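Local coordinates for protein MxaA (Stigmatella aurantiaca, PDB 4W4T) that carries, in this piece, the terminal reductase domain that uses NADPH to release the finished myxalamid chain from the synthetase by reduction, at residues 235-247 and 301-313. Residues are numbered along the deposited sequence; the frame is centred on the assembly and turned at random.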
loop_
_atom_site.group_PDB
_atom_site.type_symbol
_atom_site.label_atom_id
_atom_site.label_comp_id
_atom_site.label_asym_id
_atom_site.label_seq_id
_atom_site.Cartn_x
_atom_site.Cartn_y
_atom_site.Cartn_z
ATOM N N ARG A 235 22.910 -5.730 32.360
ATOM C CA ARG A 235 22.575 -5.394 33.744
ATOM C C ARG A 235 22.337 -6.634 34.605
ATOM O O ARG A 235 22.110 -6.519 35.813
ATOM C CB ARG A 235 21.354 -4.480 33.776
ATOM C CG ARG A 235 21.611 -3.104 33.177
ATOM C CD ARG A 235 20.375 -2.229 33.224
ATOM N NE ARG A 235 20.579 -1.013 32.452
ATOM C CZ ARG A 235 19.653 -0.086 32.252
ATOM N NH1 ARG A 235 18.439 -0.229 32.761
ATOM N NH2 ARG A 235 19.945 0.985 31.527
ATOM N N GLY A 236 22.390 -7.818 33.993
ATOM C CA GLY A 236 22.304 -9.058 34.746
ATOM C C GLY A 236 21.045 -9.891 34.574
ATOM O O GLY A 236 20.909 -10.956 35.184
ATOM N N LEU A 237 20.104 -9.411 33.767
ATOM C CA LEU A 237 18.948 -10.227 33.405
ATOM C C LEU A 237 19.402 -11.409 32.550
ATOM O O LEU A 237 20.136 -11.220 31.572
ATOM C CB LEU A 237 17.910 -9.397 32.635
ATOM C CG LEU A 237 16.593 -10.114 32.329
ATOM C CD1 LEU A 237 15.833 -10.379 33.629
ATOM C CD2 LEU A 237 15.742 -9.284 31.355
ATOM N N PRO A 238 18.986 -12.632 32.922
ATOM C CA PRO A 238 19.279 -13.780 32.059
ATOM C C PRO A 238 18.419 -13.737 30.804
ATOM O O PRO A 238 17.187 -13.733 30.885
ATOM C CB PRO A 238 18.921 -14.989 32.926
ATOM C CG PRO A 238 18.873 -14.469 34.340
ATOM C CD PRO A 238 18.383 -13.050 34.199
ATOM N N VAL A 239 19.081 -13.717 29.656
ATOM C CA VAL A 239 18.416 -13.529 28.376
ATOM C C VAL A 239 18.984 -14.488 27.344
ATOM O O VAL A 239 20.181 -14.727 27.330
ATOM C CB VAL A 239 18.599 -12.088 27.852
ATOM C CG1 VAL A 239 18.095 -11.966 26.448
ATOM C CG2 VAL A 239 17.895 -11.070 28.766
ATOM N N THR A 240 18.124 -15.031 26.492
ATOM C CA THR A 240 18.580 -15.660 25.254
ATOM C C THR A 240 18.028 -14.827 24.099
ATOM O O THR A 240 16.884 -14.346 24.145
ATOM C CB THR A 240 18.133 -17.138 25.142
ATOM O OG1 THR A 240 16.740 -17.216 24.814
ATOM C CG2 THR A 240 18.360 -17.859 26.440
ATOM N N ILE A 241 18.856 -14.614 23.081
ATOM C CA ILE A 241 18.414 -13.859 21.911
ATOM C C ILE A 241 18.388 -14.753 20.692
ATOM O O ILE A 241 19.418 -15.247 20.259
ATOM C CB ILE A 241 19.317 -12.645 21.653
ATOM C CG1 ILE A 241 19.252 -11.706 22.873
ATOM C CG2 ILE A 241 18.910 -11.934 20.353
ATOM C CD1 ILE A 241 20.184 -10.503 22.776
ATOM N N LEU A 242 17.188 -14.967 20.163
ATOM C CA LEU A 242 16.955 -15.878 19.053
ATOM C C LEU A 242 16.554 -15.083 17.821
ATOM O O LEU A 242 15.566 -14.361 17.857
ATOM C CB LEU A 242 15.863 -16.884 19.426
ATOM C CG LEU A 242 16.205 -17.453 20.804
ATOM C CD1 LEU A 242 14.991 -17.676 21.680
ATOM C CD2 LEU A 242 17.011 -18.711 20.628
ATOM N N ARG A 243 17.320 -15.224 16.736
ATOM C CA ARG A 243 17.054 -14.488 15.503
ATOM C C ARG A 243 16.646 -15.445 14.389
ATOM O O ARG A 243 17.503 -16.041 13.742
ATOM C CB ARG A 243 18.296 -13.709 15.050
ATOM C CG ARG A 243 18.847 -12.681 16.018
ATOM C CD ARG A 243 20.168 -12.122 15.448
ATOM N NE ARG A 243 20.685 -10.968 16.180
ATOM C CZ ARG A 243 21.946 -10.552 16.124
ATOM N NH1 ARG A 243 22.841 -11.210 15.389
ATOM N NH2 ARG A 243 22.316 -9.477 16.806
ATOM N N PRO A 244 15.338 -15.606 14.166
ATOM C CA PRO A 244 14.874 -16.442 13.060
ATOM C C PRO A 244 15.175 -15.800 11.715
ATOM O O PRO A 244 15.198 -14.584 11.643
ATOM C CB PRO A 244 13.362 -16.526 13.290
ATOM C CG PRO A 244 13.170 -16.138 14.739
ATOM C CD PRO A 244 14.220 -15.106 14.983
ATOM N N GLY A 245 15.411 -16.604 10.690
ATOM C CA GLY A 245 15.516 -16.098 9.333
ATOM C C GLY A 245 14.147 -15.928 8.707
ATOM O O GLY A 245 13.210 -15.441 9.339
ATOM N N ARG A 246 14.024 -16.334 7.449
ATOM C CA ARG A 246 12.750 -16.277 6.751
ATOM C C ARG A 246 11.953 -17.529 7.112
ATOM O O ARG A 246 12.264 -18.635 6.649
ATOM C CB ARG A 246 12.964 -16.178 5.240
ATOM C CG ARG A 246 11.696 -16.300 4.432
ATOM C CD ARG A 246 11.995 -16.188 2.935
ATOM N NE ARG A 246 12.434 -14.849 2.549
ATOM C CZ ARG A 246 13.637 -14.573 2.056
ATOM N NH1 ARG A 246 14.522 -15.550 1.892
ATOM N NH2 ARG A 246 13.960 -13.323 1.722
ATOM N N VAL A 247 10.934 -17.350 7.946
ATOM C CA VAL A 247 10.225 -18.480 8.536
ATOM C C VAL A 247 9.129 -18.976 7.602
ATOM O O VAL A 247 8.185 -18.242 7.309
ATOM C CB VAL A 247 9.616 -18.098 9.905
ATOM C CG1 VAL A 247 8.793 -19.254 10.463
ATOM C CG2 VAL A 247 10.718 -17.685 10.870
ATOM N N PRO A 301 21.213 -23.838 30.017
ATOM C CA PRO A 301 21.773 -22.688 30.734
ATOM C C PRO A 301 22.975 -22.121 29.987
ATOM O O PRO A 301 23.328 -20.961 30.171
ATOM C CB PRO A 301 22.170 -23.266 32.107
ATOM C CG PRO A 301 22.111 -24.740 31.968
ATOM C CD PRO A 301 21.153 -25.049 30.854
ATOM N N GLU A 302 23.586 -22.933 29.127
ATOM C CA GLU A 302 24.668 -22.442 28.286
ATOM C C GLU A 302 24.204 -21.318 27.343
ATOM O O GLU A 302 25.011 -20.518 26.865
ATOM C CB GLU A 302 25.262 -23.595 27.477
ATOM C CG GLU A 302 25.953 -24.665 28.327
ATOM C CD GLU A 302 25.043 -25.829 28.684
ATOM O OE1 GLU A 302 23.809 -25.710 28.529
ATOM O OE2 GLU A 302 25.569 -26.878 29.120
ATOM N N SER A 303 22.906 -21.265 27.078
ATOM C CA SER A 303 22.345 -20.281 26.135
ATOM C C SER A 303 22.229 -18.874 26.712
ATOM O O SER A 303 21.993 -17.912 25.970
ATOM C CB SER A 303 20.961 -20.727 25.674
ATOM O OG SER A 303 21.011 -21.943 24.955
ATOM N N ILE A 304 22.359 -18.748 28.034
ATOM C CA ILE A 304 22.166 -17.449 28.679
ATOM C C ILE A 304 23.220 -16.468 28.211
ATOM O O ILE A 304 24.407 -16.788 28.191
ATOM C CB ILE A 304 22.201 -17.576 30.220
ATOM C CG1 ILE A 304 21.015 -18.412 30.694
ATOM C CG2 ILE A 304 22.202 -16.197 30.894
ATOM C CD1 ILE A 304 21.061 -18.754 32.184
ATOM N N GLY A 305 22.770 -15.284 27.795
ATOM C CA GLY A 305 23.651 -14.254 27.288
ATOM C C GLY A 305 24.018 -14.452 25.823
ATOM O O GLY A 305 24.682 -13.601 25.238
ATOM N N GLN A 306 23.577 -15.551 25.224
ATOM C CA GLN A 306 24.021 -15.895 23.870
ATOM C C GLN A 306 23.010 -15.505 22.797
ATOM O O GLN A 306 21.854 -15.226 23.094
ATOM C CB GLN A 306 24.313 -17.390 23.755
ATOM C CG GLN A 306 25.264 -17.932 24.819
ATOM C CD GLN A 306 26.494 -17.074 24.982
ATOM O OE1 GLN A 306 27.262 -16.868 24.037
ATOM N NE2 GLN A 306 26.684 -16.548 26.187
ATOM N N THR A 307 23.467 -15.515 21.540
ATOM C CA THR A 307 22.636 -15.170 20.389
ATOM C C THR A 307 22.687 -16.316 19.389
ATOM O O THR A 307 23.761 -16.868 19.146
ATOM C CB THR A 307 23.121 -13.846 19.737
ATOM O OG1 THR A 307 22.913 -12.769 20.660
ATOM C CG2 THR A 307 22.379 -13.540 18.408
ATOM N N TYR A 308 21.539 -16.694 18.826
ATOM C CA TYR A 308 21.493 -17.785 17.858
ATOM C C TYR A 308 20.758 -17.390 16.589
ATOM O O TYR A 308 19.728 -16.715 16.623
ATOM C CB TYR A 308 20.842 -19.026 18.477
ATOM C CG TYR A 308 21.596 -19.494 19.699
ATOM C CD1 TYR A 308 22.691 -20.341 19.578
ATOM C CD2 TYR A 308 21.243 -19.046 20.968
ATOM C CE1 TYR A 308 23.406 -20.760 20.694
ATOM C CE2 TYR A 308 21.948 -19.458 22.091
ATOM C CZ TYR A 308 23.026 -20.311 21.951
ATOM O OH TYR A 308 23.731 -20.715 23.065
ATOM N N HIS A 309 21.316 -17.811 15.462
ATOM C CA HIS A 309 20.696 -17.574 14.172
ATOM C C HIS A 309 19.897 -18.789 13.774
ATOM O O HIS A 309 20.462 -19.838 13.442
ATOM C CB HIS A 309 21.751 -17.245 13.126
ATOM C CG HIS A 309 22.348 -15.884 13.287
ATOM N ND1 HIS A 309 23.518 -15.500 12.665
ATOM C CD2 HIS A 309 21.937 -14.812 14.008
ATOM C CE1 HIS A 309 23.795 -14.250 12.987
ATOM N NE2 HIS A 309 22.847 -13.807 13.796
ATOM N N LEU A 310 18.576 -18.664 13.826
ATOM C CA LEU A 310 17.719 -19.788 13.490
ATOM C C LEU A 310 17.372 -19.701 12.015
ATOM O O LEU A 310 16.271 -19.310 11.632
ATOM C CB LEU A 310 16.468 -19.805 14.369
ATOM C CG LEU A 310 16.802 -19.768 15.862
ATOM C CD1 LEU A 310 15.531 -19.940 16.712
ATOM C CD2 LEU A 310 17.838 -20.830 16.206
ATOM N N VAL A 311 18.363 -20.056 11.205
ATOM C CA VAL A 311 18.283 -20.010 9.756
ATOM C C VAL A 311 18.604 -21.385 9.203
ATOM O O VAL A 311 19.229 -22.203 9.871
ATOM C CB VAL A 311 19.264 -18.981 9.167
ATOM C CG1 VAL A 311 18.978 -17.572 9.739
ATOM C CG2 VAL A 311 20.702 -19.395 9.481
ATOM N N ASN A 312 18.176 -21.634 7.976
ATOM C CA ASN A 312 18.545 -22.861 7.295
ATOM C C ASN A 312 20.043 -22.828 6.998
ATOM O O ASN A 312 20.521 -21.917 6.320
ATOM C CB ASN A 312 17.727 -23.026 6.016
ATOM C CG ASN A 312 17.661 -24.472 5.551
ATOM O OD1 ASN A 312 18.620 -25.222 5.706
ATOM N ND2 ASN A 312 16.523 -24.868 5.000
ATOM N N PRO A 313 20.792 -23.817 7.514
ATOM C CA PRO A 313 22.229 -23.912 7.226
ATOM C C PRO A 313 22.522 -24.076 5.730
ATOM O O PRO A 313 23.616 -23.733 5.279
ATOM C CB PRO A 313 22.665 -25.167 8.002
ATOM C CG PRO A 313 21.596 -25.381 9.019
ATOM C CD PRO A 313 20.332 -24.925 8.367
#
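Strands 239-244 and 307-310 pair in parallel at one border of the Rossmann-fold sheet, their axes 4.6 Å apart; strand 307-310 joins strand 239-244 after a long excursion that includes helices 261-272 and 287-298. The ladder opens where the type II turn from Ser303 to Gln306 delivers Gly305 N to Val239 O (2.7 Å); Gly305, third in the turn, has a positive phi that residues with a CB adopt less readily. Ile241 and Arg243 then bond through both N and O to backbone atoms of residues 306-310, the alternation that marks a parallel ladder, until Gly245 N closes it on Leu310 O. Gly245 fits because a CB there would clash with Val311 CG1.

On the face of Leu242 and Leu310, CB of the first meets CD1 of the second at 4.1 Å, and helix 287-298 covers both. Leu242 CD2 also approaches the Tyr308 ring obliquely. Nearby, Pro244 brings this strand end beside Leu67 and Asn149, two NADPH-binding residues.

On the other face Ile241 packs on helix 217-234, whose Glu226 forms a salt bridge with Arg243 NH2. With CG beside the backbone N (chi1 -59°) and the chain extended beyond it, Arg243 lays CD along the imidazole edge, 3.5 Å from His309 CD2. Guanidinium and ring are nearly coplanar, 23° apart, and Arg243 NH1 donates in both planes to His309 NE2 at 3.0 Å; Asp380 O holds His309 ND1. A leucine in place of Arg243 would probably leave Glu226 without its charged mate and His309 NE2 without this donor. Thr307 CG2 covers one guanidinium face, 3.8 Å from Arg243 CZ.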